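Local coordinates for protein plu4264 (Photorhabdus luminescens subsp. laumondii, PDB 4MV2) that is of unknown function but belongs to the cupin superfamily and binds a metal ion, here nickel, so that a metal-dependent enzymatic role is possible, at residues L19-L24 with G36-R42; E54-F58 with I84-H90; F58-N64 with V76-I82. All coordinates share one frame; numbering follows the deposited sequence. Where two conformers were deposited one is given.

Contact 1: residues L19-L24 with G36-R42; sequences LDGSRL and GAWCIVR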
loop_
_atom_site.group_PDB
_atom_site.type_symbol
_atom_site.label_atom_id
_atom_site.label_comp_id
_atom_site.label_asym_id
_atom_site.label_seq_id
_atom_site.Cartn_x
_atom_site.Cartn_y
_atom_site.Cartn_z
ATOM N N LEU A 19 -9.088 -5.199 15.116
ATOM C CA LEU A 19 -7.845 -4.455 14.980
ATOM C C LEU A 19 -8.171 -2.974 14.840
ATOM O O LEU A 19 -9.331 -2.607 14.812
ATOM C CB LEU A 19 -7.024 -5.032 13.818
ATOM C CG LEU A 19 -7.627 -5.032 12.413
ATOM C CD1 LEU A 19 -7.893 -3.643 11.816
ATOM C CD2 LEU A 19 -6.706 -5.837 11.499
ATOM N N ASP A 20 -7.140 -2.142 14.816
ATOM C CA ASP A 20 -7.315 -0.710 14.693
ATOM C C ASP A 20 -6.956 -0.302 13.279
ATOM O O ASP A 20 -5.860 -0.625 12.783
ATOM C CB ASP A 20 -6.431 0.021 15.703
ATOM C CG ASP A 20 -6.952 -0.109 17.095
ATOM O OD1 ASP A 20 -8.196 -0.270 17.255
ATOM O OD2 ASP A 20 -6.145 -0.147 18.052
ATOM N N GLY A 21 -7.885 0.350 12.599
ATOM C CA GLY A 21 -7.694 0.688 11.200
ATOM C C GLY A 21 -7.877 2.167 10.892
ATOM O O GLY A 21 -8.635 2.886 11.531
ATOM N N SER A 22 -7.232 2.564 9.811
ATOM C CA SER A 22 -7.422 3.877 9.191
ATOM C C SER A 22 -7.686 3.627 7.728
ATOM O O SER A 22 -6.777 3.362 6.950
ATOM C CB SER A 22 -6.193 4.766 9.388
ATOM O OG SER A 22 -6.367 6.035 8.783
ATOM N N ARG A 23 -8.962 3.717 7.365
ATOM C CA ARG A 23 -9.375 3.445 5.974
ATOM C C ARG A 23 -8.937 4.562 5.051
ATOM O O ARG A 23 -9.065 5.731 5.394
ATOM C CB ARG A 23 -10.878 3.238 5.863
ATOM C CG ARG A 23 -11.295 1.861 6.371
ATOM C CD ARG A 23 -12.771 1.635 6.262
ATOM N NE ARG A 23 -13.167 0.322 6.742
ATOM C CZ ARG A 23 -13.690 -0.633 5.987
ATOM N NH1 ARG A 23 -13.870 -0.450 4.685
ATOM N NH2 ARG A 23 -14.036 -1.780 6.560
ATOM N N LEU A 24 -8.503 4.192 3.858
ATOM C CA LEU A 24 -8.188 5.155 2.800
ATOM C C LEU A 24 -9.380 6.018 2.418
ATOM O O LEU A 24 -9.283 7.246 2.293
ATOM C CB LEU A 24 -7.703 4.382 1.580
ATOM C CG LEU A 24 -7.309 5.226 0.373
ATOM C CD1 LEU A 24 -6.089 6.099 0.697
ATOM C CD2 LEU A 24 -7.050 4.308 -0.791
ATOM N N GLY A 36 -8.495 0.563 0.686
ATOM C CA GLY A 36 -7.303 0.300 1.497
ATOM C C GLY A 36 -7.487 0.665 2.944
ATOM O O GLY A 36 -8.392 1.390 3.305
ATOM N N ALA A 37 -6.583 0.160 3.766
ATOM C CA ALA A 37 -6.534 0.570 5.165
ATOM C C ALA A 37 -5.178 0.287 5.768
ATOM O O ALA A 37 -4.569 -0.735 5.512
ATOM C CB ALA A 37 -7.586 -0.126 5.973
ATOM N N TRP A 38 -4.744 1.211 6.610
ATOM C CA TRP A 38 -3.609 0.962 7.504
ATOM C C TRP A 38 -4.171 0.266 8.748
ATOM O O TRP A 38 -5.060 0.803 9.413
ATOM C CB TRP A 38 -2.931 2.274 7.925
ATOM C CG TRP A 38 -1.639 2.107 8.686
ATOM C CD1 TRP A 38 -1.457 1.499 9.915
ATOM C CD2 TRP A 38 -0.355 2.561 8.278
ATOM N NE1 TRP A 38 -0.141 1.572 10.273
ATOM C CE2 TRP A 38 0.558 2.199 9.282
ATOM C CE3 TRP A 38 0.110 3.237 7.148
ATOM C CZ2 TRP A 38 1.902 2.512 9.207
ATOM C CZ3 TRP A 38 1.430 3.536 7.054
ATOM C CH2 TRP A 38 2.328 3.189 8.085
ATOM N N CYS A 39 -3.612 -0.893 9.090
ATOM C CA CYS A 39 -4.123 -1.717 10.176
ATOM C C CYS A 39 -3.034 -2.009 11.193
ATOM O O CYS A 39 -1.878 -2.246 10.849
ATOM C CB CYS A 39 -4.584 -3.050 9.605
ATOM S SG CYS A 39 -5.950 -2.909 8.420
ATOM N N ILE A 40 -3.446 -2.011 12.446
ATOM C CA ILE A 40 -2.575 -2.366 13.559
ATOM C C ILE A 40 -3.232 -3.438 14.377
ATOM O O ILE A 40 -4.364 -3.290 14.865
ATOM C CB ILE A 40 -2.231 -1.178 14.494
ATOM C CG1 ILE A 40 -1.636 -0.009 13.729
ATOM C CG2 ILE A 40 -1.256 -1.683 15.569
ATOM C CD1 ILE A 40 -1.457 1.241 14.593
ATOM N N VAL A 41 -2.521 -4.552 14.493
ATOM C CA VAL A 41 -2.904 -5.630 15.420
ATOM C C VAL A 41 -2.083 -5.404 16.677
ATOM O O VAL A 41 -0.855 -5.470 16.649
ATOM C CB VAL A 41 -2.739 -7.033 14.826
ATOM C CG1 VAL A 41 -3.218 -8.089 15.844
ATOM C CG2 VAL A 41 -3.515 -7.181 13.519
ATOM N N ARG A 42 -2.764 -5.109 17.771
ATOM C CA ARG A 42 -2.106 -4.691 19.005
ATOM C C ARG A 42 -1.358 -5.867 19.630
ATOM O O ARG A 42 -1.624 -7.028 19.319
ATOM C CB ARG A 42 -3.153 -4.108 19.943
ATOM C CG ARG A 42 -3.814 -2.855 19.388
ATOM C CD ARG A 42 -2.821 -1.744 19.152
ATOM N NE ARG A 42 -3.457 -0.529 18.650
ATOM C CZ ARG A 42 -2.805 0.574 18.352
ATOM N NH1 ARG A 42 -1.488 0.629 18.480
ATOM N NH2 ARG A 42 -3.471 1.642 17.896
#
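Asp20 with Ile40 and Ser22 with Trp38 are the hydrogen-bonded pairs of an antiparallel beta hairpin, strands 19-23 and 35-41, within the larger sheet of this cupin fold. Backbone bonds run both ways in each pair, and Leu24 N to Gly36 O, 2.9 Å, closes the series. At the other end of the pair the backbone bonds give way to a salt bridge. Arg42, folded back at chi2 (-61°), turns its guanidinium over the hairpin and gives NE to Asp20 OD2 at 2.8 Å; the oxygen lies in the guanidinium plane and receives the bond on its anti lone pair. NH2 of Arg42 adds a weak bond to the same oxygen at 3.2 Å. The carboxylate and guanidinium planes stand 66° apart, and Ile40 CG2 sits 3.5 Å above one face of the guanidinium. Both ions have second partners, His15 for Asp20 OD1 and Asp99 for Arg42 NH1. On the opposite face of the sheet, Leu19 takes the rarer chi1 of 60°, with CG between the backbone N and the carbonyl carbon. Both its methyls reach Cys39 CB; CD1 also meets Cys39 SG at 4.0 Å, and CD2 turns to Val41 CG2, also at 4.0 Å. An ion pair thus closes this end of the hairpin, with Leu19 packed on the other face beside it, and the doubly engaged carboxylate probably stays ionised.

Contact 2: residues E54-F58 with I84-H90; sequences EYELF and IPLDSEH. With NI (nickel (II) ion), chain C.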
loop_
_atom_site.group_PDB
_atom_site.type_symbol
_atom_site.label_atom_id
_atom_site.label_comp_id
_atom_site.label_asym_id
_atom_site.label_seq_id
_atom_site.Cartn_x
_atom_site.Cartn_y
_atom_site.Cartn_z
ATOM N N GLU A 54 -13.692 -10.586 -2.712
ATOM C CA GLU A 54 -12.808 -9.529 -3.155
ATOM C C GLU A 54 -11.346 -9.996 -3.076
ATOM O O GLU A 54 -10.987 -10.773 -2.161
ATOM C CB GLU A 54 -12.935 -8.285 -2.246
ATOM C CG GLU A 54 -14.166 -7.414 -2.438
ATOM C CD GLU A 54 -15.356 -7.861 -1.634
ATOM O OE1 GLU A 54 -15.253 -8.888 -0.934
ATOM O OE2 GLU A 54 -16.404 -7.177 -1.717
ATOM N N TYR A 55 -10.527 -9.548 -4.030
ATOM C CA TYR A 55 -9.069 -9.695 -3.998
ATOM C C TYR A 55 -8.505 -8.822 -2.900
ATOM O O TYR A 55 -9.057 -7.778 -2.598
ATOM C CB TYR A 55 -8.449 -9.224 -5.314
ATOM C CG TYR A 55 -8.852 -10.080 -6.505
ATOM C CD1 TYR A 55 -9.999 -9.821 -7.229
ATOM C CD2 TYR A 55 -8.077 -11.162 -6.874
ATOM C CE1 TYR A 55 -10.368 -10.650 -8.298
ATOM C CE2 TYR A 55 -8.406 -11.978 -7.919
ATOM C CZ TYR A 55 -9.557 -11.716 -8.643
ATOM O OH TYR A 55 -9.907 -12.541 -9.699
ATOM N N GLU A 56 -7.404 -9.259 -2.307
ATOM C CA GLU A 56 -6.781 -8.516 -1.213
ATOM C C GLU A 56 -5.297 -8.842 -1.155
ATOM O O GLU A 56 -4.884 -9.969 -1.421
ATOM C CB GLU A 56 -7.484 -8.855 0.105
ATOM C CG GLU A 56 -7.044 -7.966 1.292
ATOM C CD GLU A 56 -7.894 -8.143 2.518
ATOM O OE1 GLU A 56 -8.674 -9.116 2.583
ATOM O OE2 GLU A 56 -7.755 -7.325 3.436
ATOM N N LEU A 57 -4.511 -7.791 -0.866
ATOM C CA LEU A 57 -3.028 -7.750 -0.710
ATOM C C LEU A 57 -2.700 -7.156 0.673
ATOM O O LEU A 57 -3.271 -6.139 1.024
ATOM C CB LEU A 57 -2.372 -6.807 -1.779
ATOM C CG LEU A 57 -0.851 -6.619 -1.709
ATOM C CD1 LEU A 57 -0.239 -7.989 -2.125
ATOM C CD2 LEU A 57 -0.461 -5.509 -2.635
ATOM N N PHE A 58 -1.804 -7.773 1.444
ATOM C CA PHE A 58 -1.247 -7.119 2.627
ATOM C C PHE A 58 0.200 -6.738 2.315
ATOM O O PHE A 58 0.989 -7.552 1.812
ATOM C CB PHE A 58 -1.170 -8.068 3.837
ATOM C CG PHE A 58 -2.481 -8.516 4.437
ATOM C CD1 PHE A 58 -3.713 -8.022 4.042
ATOM C CD2 PHE A 58 -2.436 -9.451 5.454
ATOM C CE1 PHE A 58 -4.867 -8.471 4.639
ATOM C CE2 PHE A 58 -3.590 -9.880 6.050
ATOM C CZ PHE A 58 -4.785 -9.390 5.648
ATOM N N ILE A 84 -4.112 -12.603 -0.386
ATOM C CA ILE A 84 -5.149 -13.347 0.295
ATOM C C ILE A 84 -5.983 -14.038 -0.778
ATOM O O ILE A 84 -6.727 -13.384 -1.513
ATOM C CB ILE A 84 -6.041 -12.415 1.118
ATOM C CG1 ILE A 84 -5.231 -11.570 2.110
ATOM C CG2 ILE A 84 -7.109 -13.189 1.829
ATOM C CD1 ILE A 84 -4.428 -12.381 3.104
ATOM N N PRO A 85 -5.875 -15.370 -0.879
ATOM C CA PRO A 85 -6.648 -16.041 -1.934
ATOM C C PRO A 85 -8.129 -15.779 -1.817
ATOM O O PRO A 85 -8.684 -15.681 -0.724
ATOM C CB PRO A 85 -6.358 -17.521 -1.677
ATOM C CG PRO A 85 -5.043 -17.512 -0.969
ATOM C CD PRO A 85 -5.076 -16.332 -0.091
ATOM N N LEU A 86 -8.785 -15.700 -2.975
ATOM C CA LEU A 86 -10.217 -15.474 -3.001
ATOM C C LEU A 86 -10.931 -16.489 -2.130
ATOM O O LEU A 86 -10.680 -17.693 -2.224
ATOM C CB LEU A 86 -10.781 -15.567 -4.430
ATOM C CG LEU A 86 -10.231 -14.519 -5.416
ATOM C CD1 LEU A 86 -10.987 -14.619 -6.745
ATOM C CD2 LEU A 86 -10.298 -13.115 -4.866
ATOM N N ASP A 87 -11.821 -15.977 -1.287
ATOM C CA ASP A 87 -12.660 -16.798 -0.428
ATOM C C ASP A 87 -11.919 -17.592 0.625
ATOM O O ASP A 87 -12.501 -18.438 1.257
ATOM C CB ASP A 87 -13.494 -17.775 -1.263
ATOM C CG ASP A 87 -14.438 -17.074 -2.216
ATOM O OD1 ASP A 87 -15.042 -16.043 -1.833
ATOM O OD2 ASP A 87 -14.579 -17.568 -3.353
ATOM N N SER A 88 -10.644 -17.305 0.834
ATOM C CA SER A 88 -9.920 -17.977 1.915
ATOM C C SER A 88 -10.257 -17.298 3.233
ATOM O O SER A 88 -10.435 -16.079 3.270
ATOM C CB SER A 88 -8.421 -17.885 1.682
ATOM O OG SER A 88 -7.935 -16.543 1.780
ATOM N N GLU A 89 -10.309 -18.080 4.307
ATOM C CA GLU A 89 -10.424 -17.553 5.654
ATOM C C GLU A 89 -9.072 -17.058 6.111
ATOM O O GLU A 89 -8.069 -17.754 5.993
ATOM C CB GLU A 89 -10.929 -18.618 6.618
ATOM C CG GLU A 89 -12.303 -19.184 6.264
ATOM C CD GLU A 89 -13.482 -18.228 6.543
ATOM O OE1 GLU A 89 -13.359 -17.344 7.431
ATOM O OE2 GLU A 89 -14.550 -18.397 5.884
ATOM N N HIS A 90 -9.047 -15.846 6.630
ATOM C CA HIS A 90 -7.790 -15.244 7.010
ATOM C C HIS A 90 -7.942 -14.407 8.209
ATOM O O HIS A 90 -8.988 -13.764 8.388
ATOM C CB HIS A 90 -7.171 -14.393 5.874
ATOM C CG HIS A 90 -8.113 -13.405 5.220
ATOM N ND1 HIS A 90 -9.111 -13.792 4.345
ATOM C CD2 HIS A 90 -8.158 -12.046 5.260
ATOM C CE1 HIS A 90 -9.754 -12.720 3.910
ATOM N NE2 HIS A 90 -9.189 -11.645 4.436
HETATM NI NI NI C . -9.957 -9.641 4.190
HETATM O O HOH W 1 -9.566 -12.706 -0.759
HETATM O O HOH W 2 -6.198 -11.723 -3.565
HETATM O O HOH W 3 -8.677 -8.736 5.551
HETATM O O HOH W 4 -10.696 -7.602 4.039
#
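Glu56 runs from the wall of the barrel to the metal: the stem of its side chain packs on Ile84 and its tip binds the nickel. CB rests against Ile84 CB at 4.0 Å, and CG lies 4.1 Å from Ile84 CG1, the two side chains pointing the same way. With CG anti to the backbone N (chi1 -171°) and the chain extended beyond it, OE1 binds the nickel at 2.1 Å. OE2 instead accepts from a metal-bound water at 2.7 Å and is also hydrogen-bonded to Thr104. His90 NE2 coordinates at 2.2 Å, its ring turned 83° from the carboxylate; ND1 donates to Ser88 O in the ring plane, which fixes the rotation of the imidazole. His50, His52 and a second water complete six ligands, the three-histidine, one-glutamate site familiar from cupins. Ile84 N donates to Glu56 O at 2.9 Å, and waters link Ile84 O to Glu56 N and Glu54 O. Ile84 CG2 lies over the centre of the His90 ring, and CD1 stands 4.0 Å from the centroid of the Phe58 ring in a CH-pi contact. Further out, Leu86 CD2 covers a face of Tyr55, 3.7 Å from its centroid. Polar bonds thus orient Glu56 and His90, two of the four protein ligands, while the edge of Phe58 lies by Glu56 OE2. The two water ligands are sites that another ligand could probably take.

Contact 3: residues F58-N64 with V76-I82; sequences FIVIQGN and VTKGDLI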
loop_
_atom_site.group_PDB
_atom_site.type_symbol
_atom_site.label_atom_id
_atom_site.label_comp_id
_atom_site.label_asym_id
_atom_site.label_seq_id
_atom_site.Cartn_x
_atom_site.Cartn_y
_atom_site.Cartn_z
ATOM N N PHE A 58 -1.804 -7.773 1.444
ATOM C CA PHE A 58 -1.247 -7.119 2.627
ATOM C C PHE A 58 0.200 -6.738 2.315
ATOM O O PHE A 58 0.989 -7.552 1.812
ATOM C CB PHE A 58 -1.170 -8.068 3.837
ATOM C CG PHE A 58 -2.481 -8.516 4.437
ATOM C CD1 PHE A 58 -3.713 -8.022 4.042
ATOM C CD2 PHE A 58 -2.436 -9.451 5.454
ATOM C CE1 PHE A 58 -4.867 -8.471 4.639
ATOM C CE2 PHE A 58 -3.590 -9.880 6.050
ATOM C CZ PHE A 58 -4.785 -9.390 5.648
ATOM N N ILE A 59 0.563 -5.533 2.712
ATOM C CA ILE A 59 1.919 -5.007 2.677
ATOM C C ILE A 59 2.305 -4.876 4.157
ATOM O O ILE A 59 1.740 -4.072 4.894
ATOM C CB ILE A 59 1.958 -3.614 1.988
ATOM C CG1 ILE A 59 1.453 -3.702 0.552
ATOM C CG2 ILE A 59 3.342 -3.010 2.058
ATOM C CD1 ILE A 59 1.020 -2.356 0.007
ATOM N N VAL A 60 3.280 -5.676 4.573
ATOM C CA VAL A 60 3.632 -5.710 5.991
ATOM C C VAL A 60 4.589 -4.566 6.288
ATOM O O VAL A 60 5.638 -4.440 5.632
ATOM C CB VAL A 60 4.193 -7.071 6.398
ATOM C CG1 VAL A 60 4.552 -7.055 7.869
ATOM C CG2 VAL A 60 3.191 -8.170 6.097
ATOM N N ILE A 61 4.240 -3.751 7.272
ATOM C CA ILE A 61 4.939 -2.500 7.535
ATOM C C ILE A 61 5.899 -2.581 8.704
ATOM O O ILE A 61 7.007 -2.062 8.590
ATOM C CB ILE A 61 3.883 -1.360 7.694
ATOM C CG1 ILE A 61 3.266 -1.057 6.328
ATOM C CG2 ILE A 61 4.440 -0.140 8.408
ATOM C CD1 ILE A 61 2.151 -0.093 6.364
ATOM N N GLN A 62 5.518 -3.175 9.833
ATOM C CA GLN A 62 6.356 -3.124 11.030
ATOM C C GLN A 62 5.906 -4.239 11.957
ATOM O O GLN A 62 4.709 -4.531 12.075
ATOM C CB GLN A 62 6.164 -1.779 11.714
ATOM C CG GLN A 62 7.034 -1.518 12.944
ATOM C CD GLN A 62 6.680 -0.132 13.510
ATOM O OE1 GLN A 62 6.648 0.880 12.776
ATOM N NE2 GLN A 62 6.319 -0.082 14.719
ATOM N N GLY A 63 6.856 -4.829 12.660
ATOM C CA GLY A 63 6.561 -5.854 13.652
ATOM C C GLY A 63 6.572 -7.243 13.074
ATOM O O GLY A 63 7.109 -7.461 11.968
ATOM N N ASN A 64 5.996 -8.169 13.850
ATOM C CA ASN A 64 5.980 -9.578 13.502
ATOM C C ASN A 64 4.623 -10.138 13.784
ATOM O O ASN A 64 4.034 -9.832 14.804
ATOM C CB ASN A 64 7.021 -10.333 14.349
ATOM C CG ASN A 64 8.412 -9.876 14.042
ATOM O OD1 ASN A 64 8.948 -8.954 14.673
ATOM N ND2 ASN A 64 8.988 -10.457 13.024
ATOM N N VAL A 76 5.382 -13.418 9.152
ATOM C CA VAL A 76 5.663 -12.238 8.345
ATOM C C VAL A 76 6.287 -11.127 9.166
ATOM O O VAL A 76 6.089 -11.024 10.388
ATOM C CB VAL A 76 4.429 -11.674 7.629
ATOM C CG1 VAL A 76 3.871 -12.683 6.599
ATOM C CG2 VAL A 76 3.354 -11.215 8.623
ATOM N N THR A 77 7.031 -10.281 8.459
ATOM C CA THR A 77 7.613 -9.104 9.063
ATOM C C THR A 77 7.791 -8.027 7.981
ATOM O O THR A 77 7.377 -8.196 6.824
ATOM C CB THR A 77 8.905 -9.413 9.762
ATOM O OG1 THR A 77 9.281 -8.279 10.601
ATOM C CG2 THR A 77 9.971 -9.765 8.754
ATOM N N LYS A 78 8.329 -6.886 8.367
ATOM C CA LYS A 78 8.511 -5.708 7.506
ATOM C C LYS A 78 8.966 -6.064 6.119
ATOM O O LYS A 78 9.967 -6.720 5.932
ATOM C CB LYS A 78 9.548 -4.783 8.148
ATOM C CG LYS A 78 9.850 -3.520 7.385
ATOM C CD LYS A 78 11.178 -2.925 7.961
ATOM C CE LYS A 78 11.576 -1.612 7.379
ATOM N NZ LYS A 78 12.798 -1.122 8.047
ATOM N N GLY A 79 8.212 -5.587 5.140
ATOM C CA GLY A 79 8.553 -5.775 3.738
ATOM C C GLY A 79 7.842 -6.913 3.073
ATOM O O GLY A 79 7.763 -6.938 1.852
ATOM N N ASP A 80 7.342 -7.874 3.838
ATOM C CA ASP A 80 6.703 -9.016 3.219
ATOM C C ASP A 80 5.364 -8.614 2.617
ATOM O O ASP A 80 4.678 -7.723 3.091
ATOM C CB ASP A 80 6.462 -10.113 4.266
ATOM C CG ASP A 80 7.740 -10.716 4.818
ATOM O OD1 ASP A 80 8.827 -10.535 4.231
ATOM O OD2 ASP A 80 7.653 -11.359 5.888
ATOM N N LEU A 81 5.029 -9.302 1.537
ATOM C CA LEU A 81 3.764 -9.182 0.838
ATOM C C LEU A 81 3.060 -10.508 0.863
ATOM O O LEU A 81 3.692 -11.556 0.781
ATOM C CB LEU A 81 4.007 -8.803 -0.604
ATOM C CG LEU A 81 4.800 -7.527 -0.770
ATOM C CD1 LEU A 81 5.337 -7.447 -2.161
ATOM C CD2 LEU A 81 3.961 -6.295 -0.443
ATOM N N ILE A 82 1.715 -10.348 1.160
ATOM C CA ILE A 82 0.822 -11.501 1.211
ATOM C C ILE A 82 -0.356 -11.263 0.296
ATOM O O ILE A 82 -0.986 -10.214 0.361
ATOM C CB ILE A 82 0.234 -11.672 2.627
ATOM C CG1 ILE A 82 1.314 -12.058 3.640
ATOM C CG2 ILE A 82 -0.894 -12.682 2.620
ATOM C CD1 ILE A 82 1.680 -13.524 3.651
HETATM O O HOH W 5 7.760 -12.952 11.959
#
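Thr77 OG1 donates to Gly63 O at 2.7 Å, the shortest polar bond between 58-64 and 76-82, and it ties the start of a tight turn to the loop after strand 55-62. The hydroxyl is anti to its own backbone N (chi1 -167°), which aims it at Gly63. Asn64 lies alongside Thr77, pointing the same way, and its ND2 reaches a water that in turn donates to Val76 O. Thr77 also begins a type II beta turn ending at Asp80, closed by Asp80 N to Thr77 O. The Asp80 carboxylate folds back over this turn: OD2 accepts from Thr77 N at 2.9 Å, met from above the carboxylate plane, and pairs as well with Lys7 of the second subunit. Val60 points toward the turn. Its N bonds to Asp80 O at 2.9 Å, nearly along the C=O axis, and its O receives Gly79 N at 2.9 Å. Of its methyls, CG1 presses on Thr77 O at 3.2 Å, whereas CG2 packs against Val76 CG2 at 4.0 Å. Beyond the turn the strands pair regularly, Phe58 and Ile82 exchanging two backbone bonds; Phe58 N to Ile82 O measures 2.8 Å. Gly63 and Gly79 have positive phi (91° and 98°), where a CB would run into the carbonyl O of the residue before. At Ile61 and Gln62, a classic beta bulge opposite His101 interrupts the pairing near the end of the strand. Leu81 and Ile82 continue the sheet into the second subunit, and Lys78 NZ bonds to Gln62 of that subunit. Two bonds close the turn from within, and Val60 and Gly63 hold it from the neighbouring segment, while Asp80, whose OD1 accepts from Met8 N of the second subunit, serves both turn and interface.

All three contacts reach one antiparallel sheet. Contacts 1 and 3 are buried, contact 2 only partly so, where its loop comes to the surface. Contacts 2 and 3 both use strand 55-62 and share Phe58, so one continuous strand carries metal chemistry at its start and turn chemistry at its end. Contact 1 touches contact 3 through Trp38 CH2 and Ile61 CD1, 3.7 Å apart, but stays clear of contact 2, their nearest atoms about 7 Å apart. The polar character differs accordingly: an ion pair at the end of a hairpin, coordination in the metal pocket, and a hydrogen-bonded turn near the interface. Every contact also touches the second subunit.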